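Local coordinates for protein ATP-dependent DNA helicase (Mycobacterium smegmatis, PDB 5V9X) that unwinds RNA:DNA duplexes as an ATP-dependent helicase, probably translocating 3' to 5' along the single-stranded DNA tracking strand it grips, at residues A393-S405 with G426-C439. Sequence-based numbering, arbitrary orientation.
Sequences AVDLVIQVEAPPS and GVLFPKHRTDLIGC. With nucleotides of chain B.
Lys431 NZ is gripped by several groups. It bonds OP1 of DC4 of chain B at 3.1 Å and, weakly, O3' of DC3 of chain B at 3.2 Å. Its salt bridge to Glu401 OE2 is long at 4.0 Å. The extended Glu401 lies across Lys431, with Glu401 CB 3.5 Å from Lys431 CD. The His432 ring is sandwiched between Asp435 CB and the base of DC3 of chain B.

Strands 394-400 and 424-429 run parallel as neighbours in the second RecA-like sheet, joined by a beta-alpha-beta crossover through helix 406-413. Gln399 sits at the middle of the pairing: its N reaches Val427 O at 2.7 Å and its O receives Phe429 N. On one face, Ile398 CG2 meets the Phe429 ring at its edge, 3.5 Å from CD1. On the other, Gln399 CB rests on Leu428 CG. The bent Gln399 chain (chi2 63°) brings NE2 to Glu401 O and Asn298 OD1, while OE1 accepts from Arg412.

Asp435 OD1 takes the backbone N of Ala402 at 3.2 Å through its syn lone pair. OD2 takes the N of Lys431 at 2.8 Å, from the anti side. Asp435 thus ties helix 433-448 to the chain just past both strands.

The DNA phosphate is the closer partner of the lysine and, with nearby Glu401, probably favours the charged amine.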
ATOM      1  N   ALA A 393      14.437 -18.814   9.566  1.00 48.88           N
ATOM      2  CA  ALA A 393      14.925 -19.772   8.584  1.00 43.62           C
ATOM      3  C   ALA A 393      14.987 -19.208   7.172  1.00 42.61           C
ATOM      4  O   ALA A 393      15.568 -19.850   6.292  1.00 48.82           O
ATOM      5  CB  ALA A 393      14.047 -21.026   8.587  1.00 43.01           C
ATOM      6  N   VAL A 394      14.409 -18.035   6.931  1.00 36.86           N
ATOM      7  CA  VAL A 394      14.379 -17.452   5.594  1.00 41.35           C
ATOM      8  C   VAL A 394      15.692 -16.710   5.364  1.00 46.81           C
ATOM      9  O   VAL A 394      15.972 -15.706   6.022  1.00 54.58           O
ATOM     10  CB  VAL A 394      13.176 -16.518   5.415  1.00 42.84           C
ATOM     11  CG1 VAL A 394      13.185 -15.903   4.023  1.00 33.74           C
ATOM     12  CG2 VAL A 394      11.880 -17.271   5.657  1.00 33.22           C
ATOM     13  N   ASP A 395      16.505 -17.206   4.428  1.00 45.41           N
ATOM     14  CA  ASP A 395      17.741 -16.531   4.047  1.00 47.46           C
ATOM     15  C   ASP A 395      17.728 -16.108   2.581  1.00 51.47           C
ATOM     16  O   ASP A 395      18.793 -15.895   1.991  1.00 59.23           O
ATOM     17  CB  ASP A 395      18.962 -17.405   4.349  1.00 50.09           C
ATOM     18  CG  ASP A 395      18.907 -18.765   3.669  1.00 54.56           C
ATOM     19  OD1 ASP A 395      17.853 -19.121   3.104  1.00 56.49           O
ATOM     20  OD2 ASP A 395      19.931 -19.482   3.705  1.00 56.19           O
ATOM     21  N   LEU A 396      16.543 -15.974   1.986  1.00 45.65           N
ATOM     22  CA  LEU A 396      16.415 -15.502   0.613  1.00 41.66           C
ATOM     23  C   LEU A 396      15.002 -14.982   0.399  1.00 43.30           C
ATOM     24  O   LEU A 396      14.033 -15.639   0.788  1.00 40.80           O
ATOM     25  CB  LEU A 396      16.722 -16.618  -0.393  1.00 41.02           C
ATOM     26  CG  LEU A 396      16.631 -16.227  -1.872  1.00 41.12           C
ATOM     27  CD1 LEU A 396      17.844 -15.410  -2.291  1.00 38.94           C
ATOM     28  CD2 LEU A 396      16.469 -17.452  -2.761  1.00 46.29           C
ATOM     29  N   VAL A 397      14.892 -13.803  -0.208  1.00 43.81           N
ATOM     30  CA  VAL A 397      13.628 -13.285  -0.716  1.00 42.26           C
ATOM     31  C   VAL A 397      13.792 -13.041  -2.208  1.00 46.90           C
ATOM     32  O   VAL A 397      14.763 -12.406  -2.635  1.00 50.39           O
ATOM     33  CB  VAL A 397      13.195 -11.991   0.001  1.00 34.29           C
ATOM     34  CG1 VAL A 397      12.050 -11.328  -0.754  1.00 33.10           C
ATOM     35  CG2 VAL A 397      12.779 -12.286   1.434  1.00 33.04           C
ATOM     36  N   ILE A 398      12.857 -13.557  -2.996  1.00 41.23           N
ATOM     37  CA  ILE A 398      12.832 -13.342  -4.436  1.00 41.75           C
ATOM     38  C   ILE A 398      11.624 -12.476  -4.761  1.00 44.17           C
ATOM     39  O   ILE A 398      10.508 -12.761  -4.310  1.00 43.13           O
ATOM     40  CB  ILE A 398      12.785 -14.669  -5.208  1.00 45.74           C
ATOM     41  CG1 ILE A 398      14.031 -15.505  -4.913  1.00 38.41           C
ATOM     42  CG2 ILE A 398      12.661 -14.407  -6.695  1.00 53.46           C
ATOM     43  CD1 ILE A 398      14.038 -16.846  -5.609  1.00 38.27           C
ATOM     44  N   GLN A 399      11.849 -11.416  -5.532  1.00 44.95           N
ATOM     45  CA  GLN A 399      10.795 -10.496  -5.943  1.00 43.77           C
ATOM     46  C   GLN A 399      10.579 -10.659  -7.441  1.00 48.36           C
ATOM     47  O   GLN A 399      11.466 -10.343  -8.239  1.00 50.73           O
ATOM     48  CB  GLN A 399      11.156  -9.054  -5.594  1.00 40.65           C
ATOM     49  CG  GLN A 399      10.177  -8.022  -6.130  1.00 39.03           C
ATOM     50  CD  GLN A 399       8.788  -8.183  -5.550  1.00 47.45           C
ATOM     51  OE1 GLN A 399       8.632  -8.440  -4.356  1.00 47.16           O
ATOM     52  NE2 GLN A 399       7.769  -8.039  -6.392  1.00 33.05           N
ATOM     53  N   VAL A 400       9.405 -11.158  -7.818  1.00 49.99           N
ATOM     54  CA  VAL A 400       9.031 -11.298  -9.221  1.00 50.01           C
ATOM     55  C   VAL A 400       8.356 -10.005  -9.655  1.00 53.03           C
ATOM     56  O   VAL A 400       7.384  -9.569  -9.030  1.00 57.03           O
ATOM     57  CB  VAL A 400       8.110 -12.510  -9.431  1.00 43.89           C
ATOM     58  CG1 VAL A 400       7.304 -12.359 -10.712  1.00 42.50           C
ATOM     59  CG2 VAL A 400       8.935 -13.786  -9.479  1.00 46.86           C
ATOM     60  N   GLU A 401       8.887  -9.392 -10.720  1.00 54.39           N
ATOM     61  CA  GLU A 401       8.504  -8.062 -11.194  1.00 56.04           C
ATOM     62  C   GLU A 401       8.940  -6.996 -10.194  1.00 53.79           C
ATOM     63  O   GLU A 401       9.132  -7.290  -9.010  1.00 58.62           O
ATOM     64  CB  GLU A 401       6.995  -7.977 -11.458  1.00 59.23           C
ATOM     65  CG  GLU A 401       6.542  -6.722 -12.198  1.00 65.36           C
ATOM     66  CD  GLU A 401       5.064  -6.744 -12.543  1.00 70.43           C
ATOM     67  OE1 GLU A 401       4.270  -7.291 -11.749  1.00 72.04           O
ATOM     68  OE2 GLU A 401       4.698  -6.220 -13.617  1.00 73.76           O
ATOM     69  N   ALA A 402       9.122  -5.765 -10.659  1.00 48.08           N
ATOM     70  CA  ALA A 402       9.464  -4.681  -9.751  1.00 51.76           C
ATOM     71  C   ALA A 402       8.377  -4.536  -8.688  1.00 49.58           C
ATOM     72  O   ALA A 402       7.187  -4.675  -8.995  1.00 52.20           O
ATOM     73  CB  ALA A 402       9.636  -3.367 -10.515  1.00 52.55           C
ATOM     74  N   PRO A 403       8.743  -4.279  -7.436  1.00 47.32           N
ATOM     75  CA  PRO A 403       7.740  -4.158  -6.372  1.00 44.06           C
ATOM     76  C   PRO A 403       6.978  -2.849  -6.490  1.00 48.57           C
ATOM     77  O   PRO A 403       7.413  -1.934  -7.205  1.00 56.64           O
ATOM     78  CB  PRO A 403       8.583  -4.212  -5.090  1.00 45.03           C
ATOM     79  CG  PRO A 403       9.920  -3.720  -5.503  1.00 47.51           C
ATOM     80  CD  PRO A 403      10.120  -4.167  -6.921  1.00 45.60           C
ATOM     81  N   PRO A 404       5.832  -2.720  -5.811  1.00 50.05           N
ATOM     82  CA  PRO A 404       5.003  -1.515  -5.994  1.00 49.13           C
ATOM     83  C   PRO A 404       5.672  -0.220  -5.563  1.00 48.90           C
ATOM     84  O   PRO A 404       5.252   0.851  -6.018  1.00 54.45           O
ATOM     85  CB  PRO A 404       3.759  -1.811  -5.142  1.00 47.18           C
ATOM     86  CG  PRO A 404       4.202  -2.843  -4.162  1.00 45.34           C
ATOM     87  CD  PRO A 404       5.194  -3.687  -4.900  1.00 47.11           C
ATOM     88  N   SER A 405       6.686  -0.274  -4.704  1.00 44.77           N
ATOM     89  CA  SER A 405       7.422   0.922  -4.316  1.00 37.37           C
ATOM     90  C   SER A 405       8.779   0.500  -3.771  1.00 39.20           C
ATOM     91  O   SER A 405       9.046  -0.687  -3.562  1.00 45.27           O
ATOM     92  CB  SER A 405       6.650   1.750  -3.287  1.00 36.42           C
ATOM     93  OG  SER A 405       6.404   1.005  -2.108  1.00 42.92           O
ATOM     94  N   GLY A 426      18.436 -10.621  -1.544  1.00 47.50           N
ATOM     95  CA  GLY A 426      17.265 -10.365  -2.362  1.00 44.00           C
ATOM     96  C   GLY A 426      17.518 -10.387  -3.855  1.00 44.19           C
ATOM     97  O   GLY A 426      18.415  -9.698  -4.350  1.00 50.78           O
ATOM     98  N   VAL A 427      16.727 -11.165  -4.587  1.00 37.73           N
ATOM     99  CA  VAL A 427      16.844 -11.284  -6.035  1.00 38.59           C
ATOM    100  C   VAL A 427      15.553 -10.778  -6.668  1.00 53.28           C
ATOM    101  O   VAL A 427      14.456 -11.134  -6.222  1.00 49.71           O
ATOM    102  CB  VAL A 427      17.131 -12.735  -6.465  1.00 43.06           C
ATOM    103  CG1 VAL A 427      17.183 -12.839  -7.980  1.00 45.82           C
ATOM    104  CG2 VAL A 427      18.433 -13.222  -5.851  1.00 40.29           C
ATOM    105  N   LEU A 428      15.688  -9.949  -7.699  1.00 51.49           N
ATOM    106  CA  LEU A 428      14.557  -9.426  -8.455  1.00 45.37           C
ATOM    107  C   LEU A 428      14.579 -10.005  -9.864  1.00 45.44           C
ATOM    108  O   LEU A 428      15.619  -9.990 -10.529  1.00 44.71           O
ATOM    109  CB  LEU A 428      14.590  -7.896  -8.516  1.00 44.70           C
ATOM    110  CG  LEU A 428      13.864  -7.101  -7.425  1.00 44.35           C
ATOM    111  CD1 LEU A 428      14.573  -7.208  -6.083  1.00 47.16           C
ATOM    112  CD2 LEU A 428      13.716  -5.646  -7.841  1.00 40.22           C
ATOM    113  N   PHE A 429      13.431 -10.512 -10.313  1.00 47.47           N
ATOM    114  CA  PHE A 429      13.289 -11.044 -11.664  1.00 45.31           C
ATOM    115  C   PHE A 429      12.397 -10.126 -12.485  1.00 46.99           C
ATOM    116  O   PHE A 429      11.182 -10.076 -12.242  1.00 49.71           O
ATOM    117  CB  PHE A 429      12.700 -12.456 -11.636  1.00 42.75           C
ATOM    118  CG  PHE A 429      13.675 -13.521 -11.223  1.00 44.01           C
ATOM    119  CD1 PHE A 429      13.842 -13.844  -9.888  1.00 39.60           C
ATOM    120  CD2 PHE A 429      14.412 -14.212 -12.172  1.00 46.00           C
ATOM    121  CE1 PHE A 429      14.732 -14.831  -9.506  1.00 44.14           C
ATOM    122  CE2 PHE A 429      15.304 -15.199 -11.794  1.00 44.60           C
ATOM    123  CZ  PHE A 429      15.464 -15.508 -10.459  1.00 42.94           C
ATOM    124  N   PRO A 430      12.937  -9.380 -13.445  1.00 47.19           N
ATOM    125  CA  PRO A 430      12.073  -8.627 -14.360  1.00 43.72           C
ATOM    126  C   PRO A 430      11.217  -9.562 -15.201  1.00 44.05           C
ATOM    127  O   PRO A 430      11.645 -10.653 -15.587  1.00 45.70           O
ATOM    128  CB  PRO A 430      13.067  -7.848 -15.229  1.00 41.84           C
ATOM    129  CG  PRO A 430      14.314  -7.780 -14.415  1.00 43.00           C
ATOM    130  CD  PRO A 430      14.362  -9.060 -13.640  1.00 50.20           C
ATOM    131  N   LYS A 431       9.990  -9.122 -15.479  1.00 45.31           N
ATOM    132  CA  LYS A 431       9.082  -9.875 -16.334  1.00 47.21           C
ATOM    133  C   LYS A 431       9.288  -9.582 -17.813  1.00 49.70           C
ATOM    134  O   LYS A 431       9.102 -10.479 -18.645  1.00 53.22           O
ATOM    135  CB  LYS A 431       7.626  -9.575 -15.961  1.00 52.59           C
ATOM    136  CG  LYS A 431       7.183 -10.179 -14.637  1.00 59.10           C
ATOM    137  CD  LYS A 431       5.788  -9.709 -14.237  1.00 61.53           C
ATOM    138  CE  LYS A 431       4.728 -10.153 -15.227  1.00 65.42           C
ATOM    139  NZ  LYS A 431       3.356  -9.763 -14.793  1.00 65.40           N
ATOM    140  N   HIS A 432       9.668  -8.355 -18.159  1.00 52.13           N
ATOM    141  CA  HIS A 432       9.855  -7.965 -19.552  1.00 54.41           C
ATOM    142  C   HIS A 432      10.904  -6.860 -19.614  1.00 61.17           C
ATOM    143  O   HIS A 432      11.521  -6.506 -18.605  1.00 67.65           O
ATOM    144  CB  HIS A 432       8.522  -7.542 -20.178  1.00 49.10           C
ATOM    145  CG  HIS A 432       7.802  -6.482 -19.405  1.00 49.35           C
ATOM    146  ND1 HIS A 432       7.056  -6.758 -18.280  1.00 50.66           N
ATOM    147  CD2 HIS A 432       7.711  -5.145 -19.599  1.00 51.98           C
ATOM    148  CE1 HIS A 432       6.537  -5.638 -17.811  1.00 48.99           C
ATOM    149  NE2 HIS A 432       6.918  -4.644 -18.594  1.00 49.41           N
ATOM    150  N   ARG A 433      11.091  -6.302 -20.813  1.00 58.41           N
ATOM    151  CA  ARG A 433      12.214  -5.404 -21.063  1.00 56.41           C
ATOM    152  C   ARG A 433      12.146  -4.155 -20.187  1.00 54.70           C
ATOM    153  O   ARG A 433      13.077  -3.866 -19.428  1.00 52.11           O
ATOM    154  CB  ARG A 433      12.260  -5.034 -22.546  1.00 59.72           C
ATOM    155  CG  ARG A 433      12.552  -6.219 -23.457  1.00 61.94           C
ATOM    156  CD  ARG A 433      13.813  -5.995 -24.273  1.00 68.32           C
ATOM    157  NE  ARG A 433      13.528  -5.437 -25.593  1.00 72.66           N
ATOM    158  CZ  ARG A 433      14.461  -5.013 -26.440  1.00 78.07           C
ATOM    159  NH1 ARG A 433      15.743  -5.074 -26.105  1.00 79.55           N
ATOM    160  NH2 ARG A 433      14.113  -4.525 -27.624  1.00 80.29           N
ATOM    161  N   THR A 434      11.053  -3.392 -20.280  1.00 56.67           N
ATOM    162  CA  THR A 434      10.963  -2.166 -19.488  1.00 56.07           C
ATOM    163  C   THR A 434      10.819  -2.443 -17.998  1.00 59.18           C
ATOM    164  O   THR A 434      11.079  -1.546 -17.189  1.00 58.05           O
ATOM    165  CB  THR A 434       9.795  -1.295 -19.953  1.00 51.27           C
ATOM    166  OG1 THR A 434       8.558  -1.994 -19.757  1.00 54.22           O
ATOM    167  CG2 THR A 434       9.960  -0.930 -21.420  1.00 47.88           C
ATOM    168  N   ASP A 435      10.404  -3.652 -17.615  1.00 58.60           N
ATOM    169  CA  ASP A 435      10.399  -4.000 -16.200  1.00 50.36           C
ATOM    170  C   ASP A 435      11.819  -4.119 -15.662  1.00 46.78           C
ATOM    171  O   ASP A 435      12.052  -3.880 -14.471  1.00 47.08           O
ATOM    172  CB  ASP A 435       9.631  -5.301 -15.977  1.00 50.02           C
ATOM    173  CG  ASP A 435       9.410  -5.605 -14.505  1.00 55.26           C
ATOM    174  OD1 ASP A 435       9.506  -4.674 -13.678  1.00 55.97           O
ATOM    175  OD2 ASP A 435       9.145  -6.780 -14.174  1.00 56.37           O
ATOM    176  N   LEU A 436      12.775  -4.480 -16.522  1.00 46.25           N
ATOM    177  CA  LEU A 436      14.171  -4.559 -16.100  1.00 49.15           C
ATOM    178  C   LEU A 436      14.672  -3.211 -15.600  1.00 51.40           C
ATOM    179  O   LEU A 436      15.391  -3.139 -14.596  1.00 52.70           O
ATOM    180  CB  LEU A 436      15.034  -5.068 -17.254  1.00 49.12           C
ATOM    181  CG  LEU A 436      16.555  -5.025 -17.108  1.00 46.12           C
ATOM    182  CD1 LEU A 436      17.012  -5.877 -15.939  1.00 44.74           C
ATOM    183  CD2 LEU A 436      17.221  -5.476 -18.399  1.00 47.09           C
ATOM    184  N   ILE A 437      14.300  -2.129 -16.287  1.00 50.88           N
ATOM    185  CA  ILE A 437      14.625  -0.791 -15.803  1.00 50.03           C
ATOM    186  C   ILE A 437      13.926  -0.526 -14.476  1.00 51.29           C
ATOM    187  O   ILE A 437      14.496   0.095 -13.569  1.00 55.62           O
ATOM    188  CB  ILE A 437      14.250   0.264 -16.860  1.00 48.84           C
ATOM    189  CG1 ILE A 437      15.067   0.053 -18.136  1.00 49.29           C
ATOM    190  CG2 ILE A 437      14.453   1.668 -16.313  1.00 47.77           C
ATOM    191  CD1 ILE A 437      14.551   0.836 -19.320  1.00 46.12           C
ATOM    192  N   GLY A 438      12.685  -0.998 -14.336  1.00 46.32           N
ATOM    193  CA  GLY A 438      11.966  -0.805 -13.087  1.00 46.17           C
ATOM    194  C   GLY A 438      12.635  -1.495 -11.913  1.00 48.87           C
ATOM    195  O   GLY A 438      12.754  -0.919 -10.829  1.00 49.04           O
ATOM    196  N   CYS A 439      13.082  -2.737 -12.112  1.00 47.98           N
ATOM    197  CA  CYS A 439      13.776  -3.454 -11.047  1.00 46.80           C
ATOM    198  C   CYS A 439      15.125  -2.817 -10.738  1.00 48.82           C
ATOM    199  O   CYS A 439      15.540  -2.768  -9.573  1.00 56.45           O
ATOM    200  CB  CYS A 439      13.958  -4.922 -11.430  1.00 47.22           C
ATOM    201  SG  CYS A 439      12.420  -5.826 -11.710  1.00 53.18           S
TER
ATOM    202  P    DC B   3       5.570 -13.282 -21.828  1.00106.68           P
ATOM    203  OP1  DC B   3       6.770 -13.983 -21.322  1.00102.70           O
ATOM    204  OP2  DC B   3       4.341 -14.048 -22.130  1.00107.07           O
ATOM    205  O5'  DC B   3       5.211 -12.121 -20.784  1.00 94.28           O
ATOM    206  C5'  DC B   3       5.288 -12.390 -19.383  1.00 85.21           C
ATOM    207  C4'  DC B   3       4.548 -11.343 -18.562  1.00 81.83           C
ATOM    208  O4'  DC B   3       5.064 -10.018 -18.861  1.00 85.04           O
ATOM    209  C3'  DC B   3       3.034 -11.274 -18.783  1.00 84.37           C
ATOM    210  O3'  DC B   3       2.370 -11.103 -17.531  1.00 86.79           O
ATOM    211  C2'  DC B   3       2.878 -10.034 -19.663  1.00 86.74           C
ATOM    212  C1'  DC B   3       3.986  -9.149 -19.118  1.00 85.33           C
ATOM    213  N1   DC B   3       4.443  -8.098 -20.071  1.00 81.27           N
ATOM    214  C2   DC B   3       4.091  -6.760 -19.851  1.00 87.87           C
ATOM    215  O2   DC B   3       3.399  -6.470 -18.867  1.00 79.29           O
ATOM    216  N3   DC B   3       4.520  -5.817 -20.726  1.00 87.58           N
ATOM    217  C4   DC B   3       5.265  -6.168 -21.775  1.00 91.26           C
ATOM    218  N4   DC B   3       5.664  -5.204 -22.610  1.00105.65           N
ATOM    219  C5   DC B   3       5.633  -7.526 -22.014  1.00 89.94           C
ATOM    220  C6   DC B   3       5.207  -8.446 -21.144  1.00 84.97           C
ATOM    221  P    DC B   4       1.564 -12.322 -16.859  1.00 81.22           P
ATOM    222  OP1  DC B   4       1.370 -11.990 -15.429  1.00 69.66           O
ATOM    223  OP2  DC B   4       2.251 -13.576 -17.235  1.00 80.67           O
ATOM    224  O5'  DC B   4       0.131 -12.284 -17.578  1.00 88.56           O
ATOM    225  C5'  DC B   4      -0.771 -11.206 -17.330  1.00 91.48           C
ATOM    226  C4'  DC B   4      -1.611 -10.908 -18.563  1.00 98.47           C
ATOM    227  O4'  DC B   4      -0.755 -10.872 -19.717  1.00101.79           O
ATOM    228  C3'  DC B   4      -2.682 -11.949 -18.883  1.00104.77           C
ATOM    229  O3'  DC B   4      -3.955 -11.499 -18.422  1.00111.43           O
ATOM    230  C2'  DC B   4      -2.656 -12.076 -20.421  1.00107.35           C
ATOM    231  C1'  DC B   4      -1.526 -11.139 -20.858  1.00106.68           C
ATOM    232  N1   DC B   4      -0.632 -11.730 -21.900  1.00106.03           N
ATOM    233  C2   DC B   4      -0.902 -11.510 -23.257  1.00108.36           C
ATOM    234  O2   DC B   4      -1.883 -10.826 -23.574  1.00110.25           O
ATOM    235  N3   DC B   4      -0.077 -12.055 -24.187  1.00105.04           N
ATOM    236  C4   DC B   4       0.972 -12.786 -23.804  1.00 98.79           C
ATOM    237  N4   DC B   4       1.755 -13.302 -24.756  1.00 98.20           N
ATOM    238  C5   DC B   4       1.263 -13.020 -22.427  1.00 98.95           C
ATOM    239  C6   DC B   4       0.444 -12.478 -21.519  1.00100.30           C
TER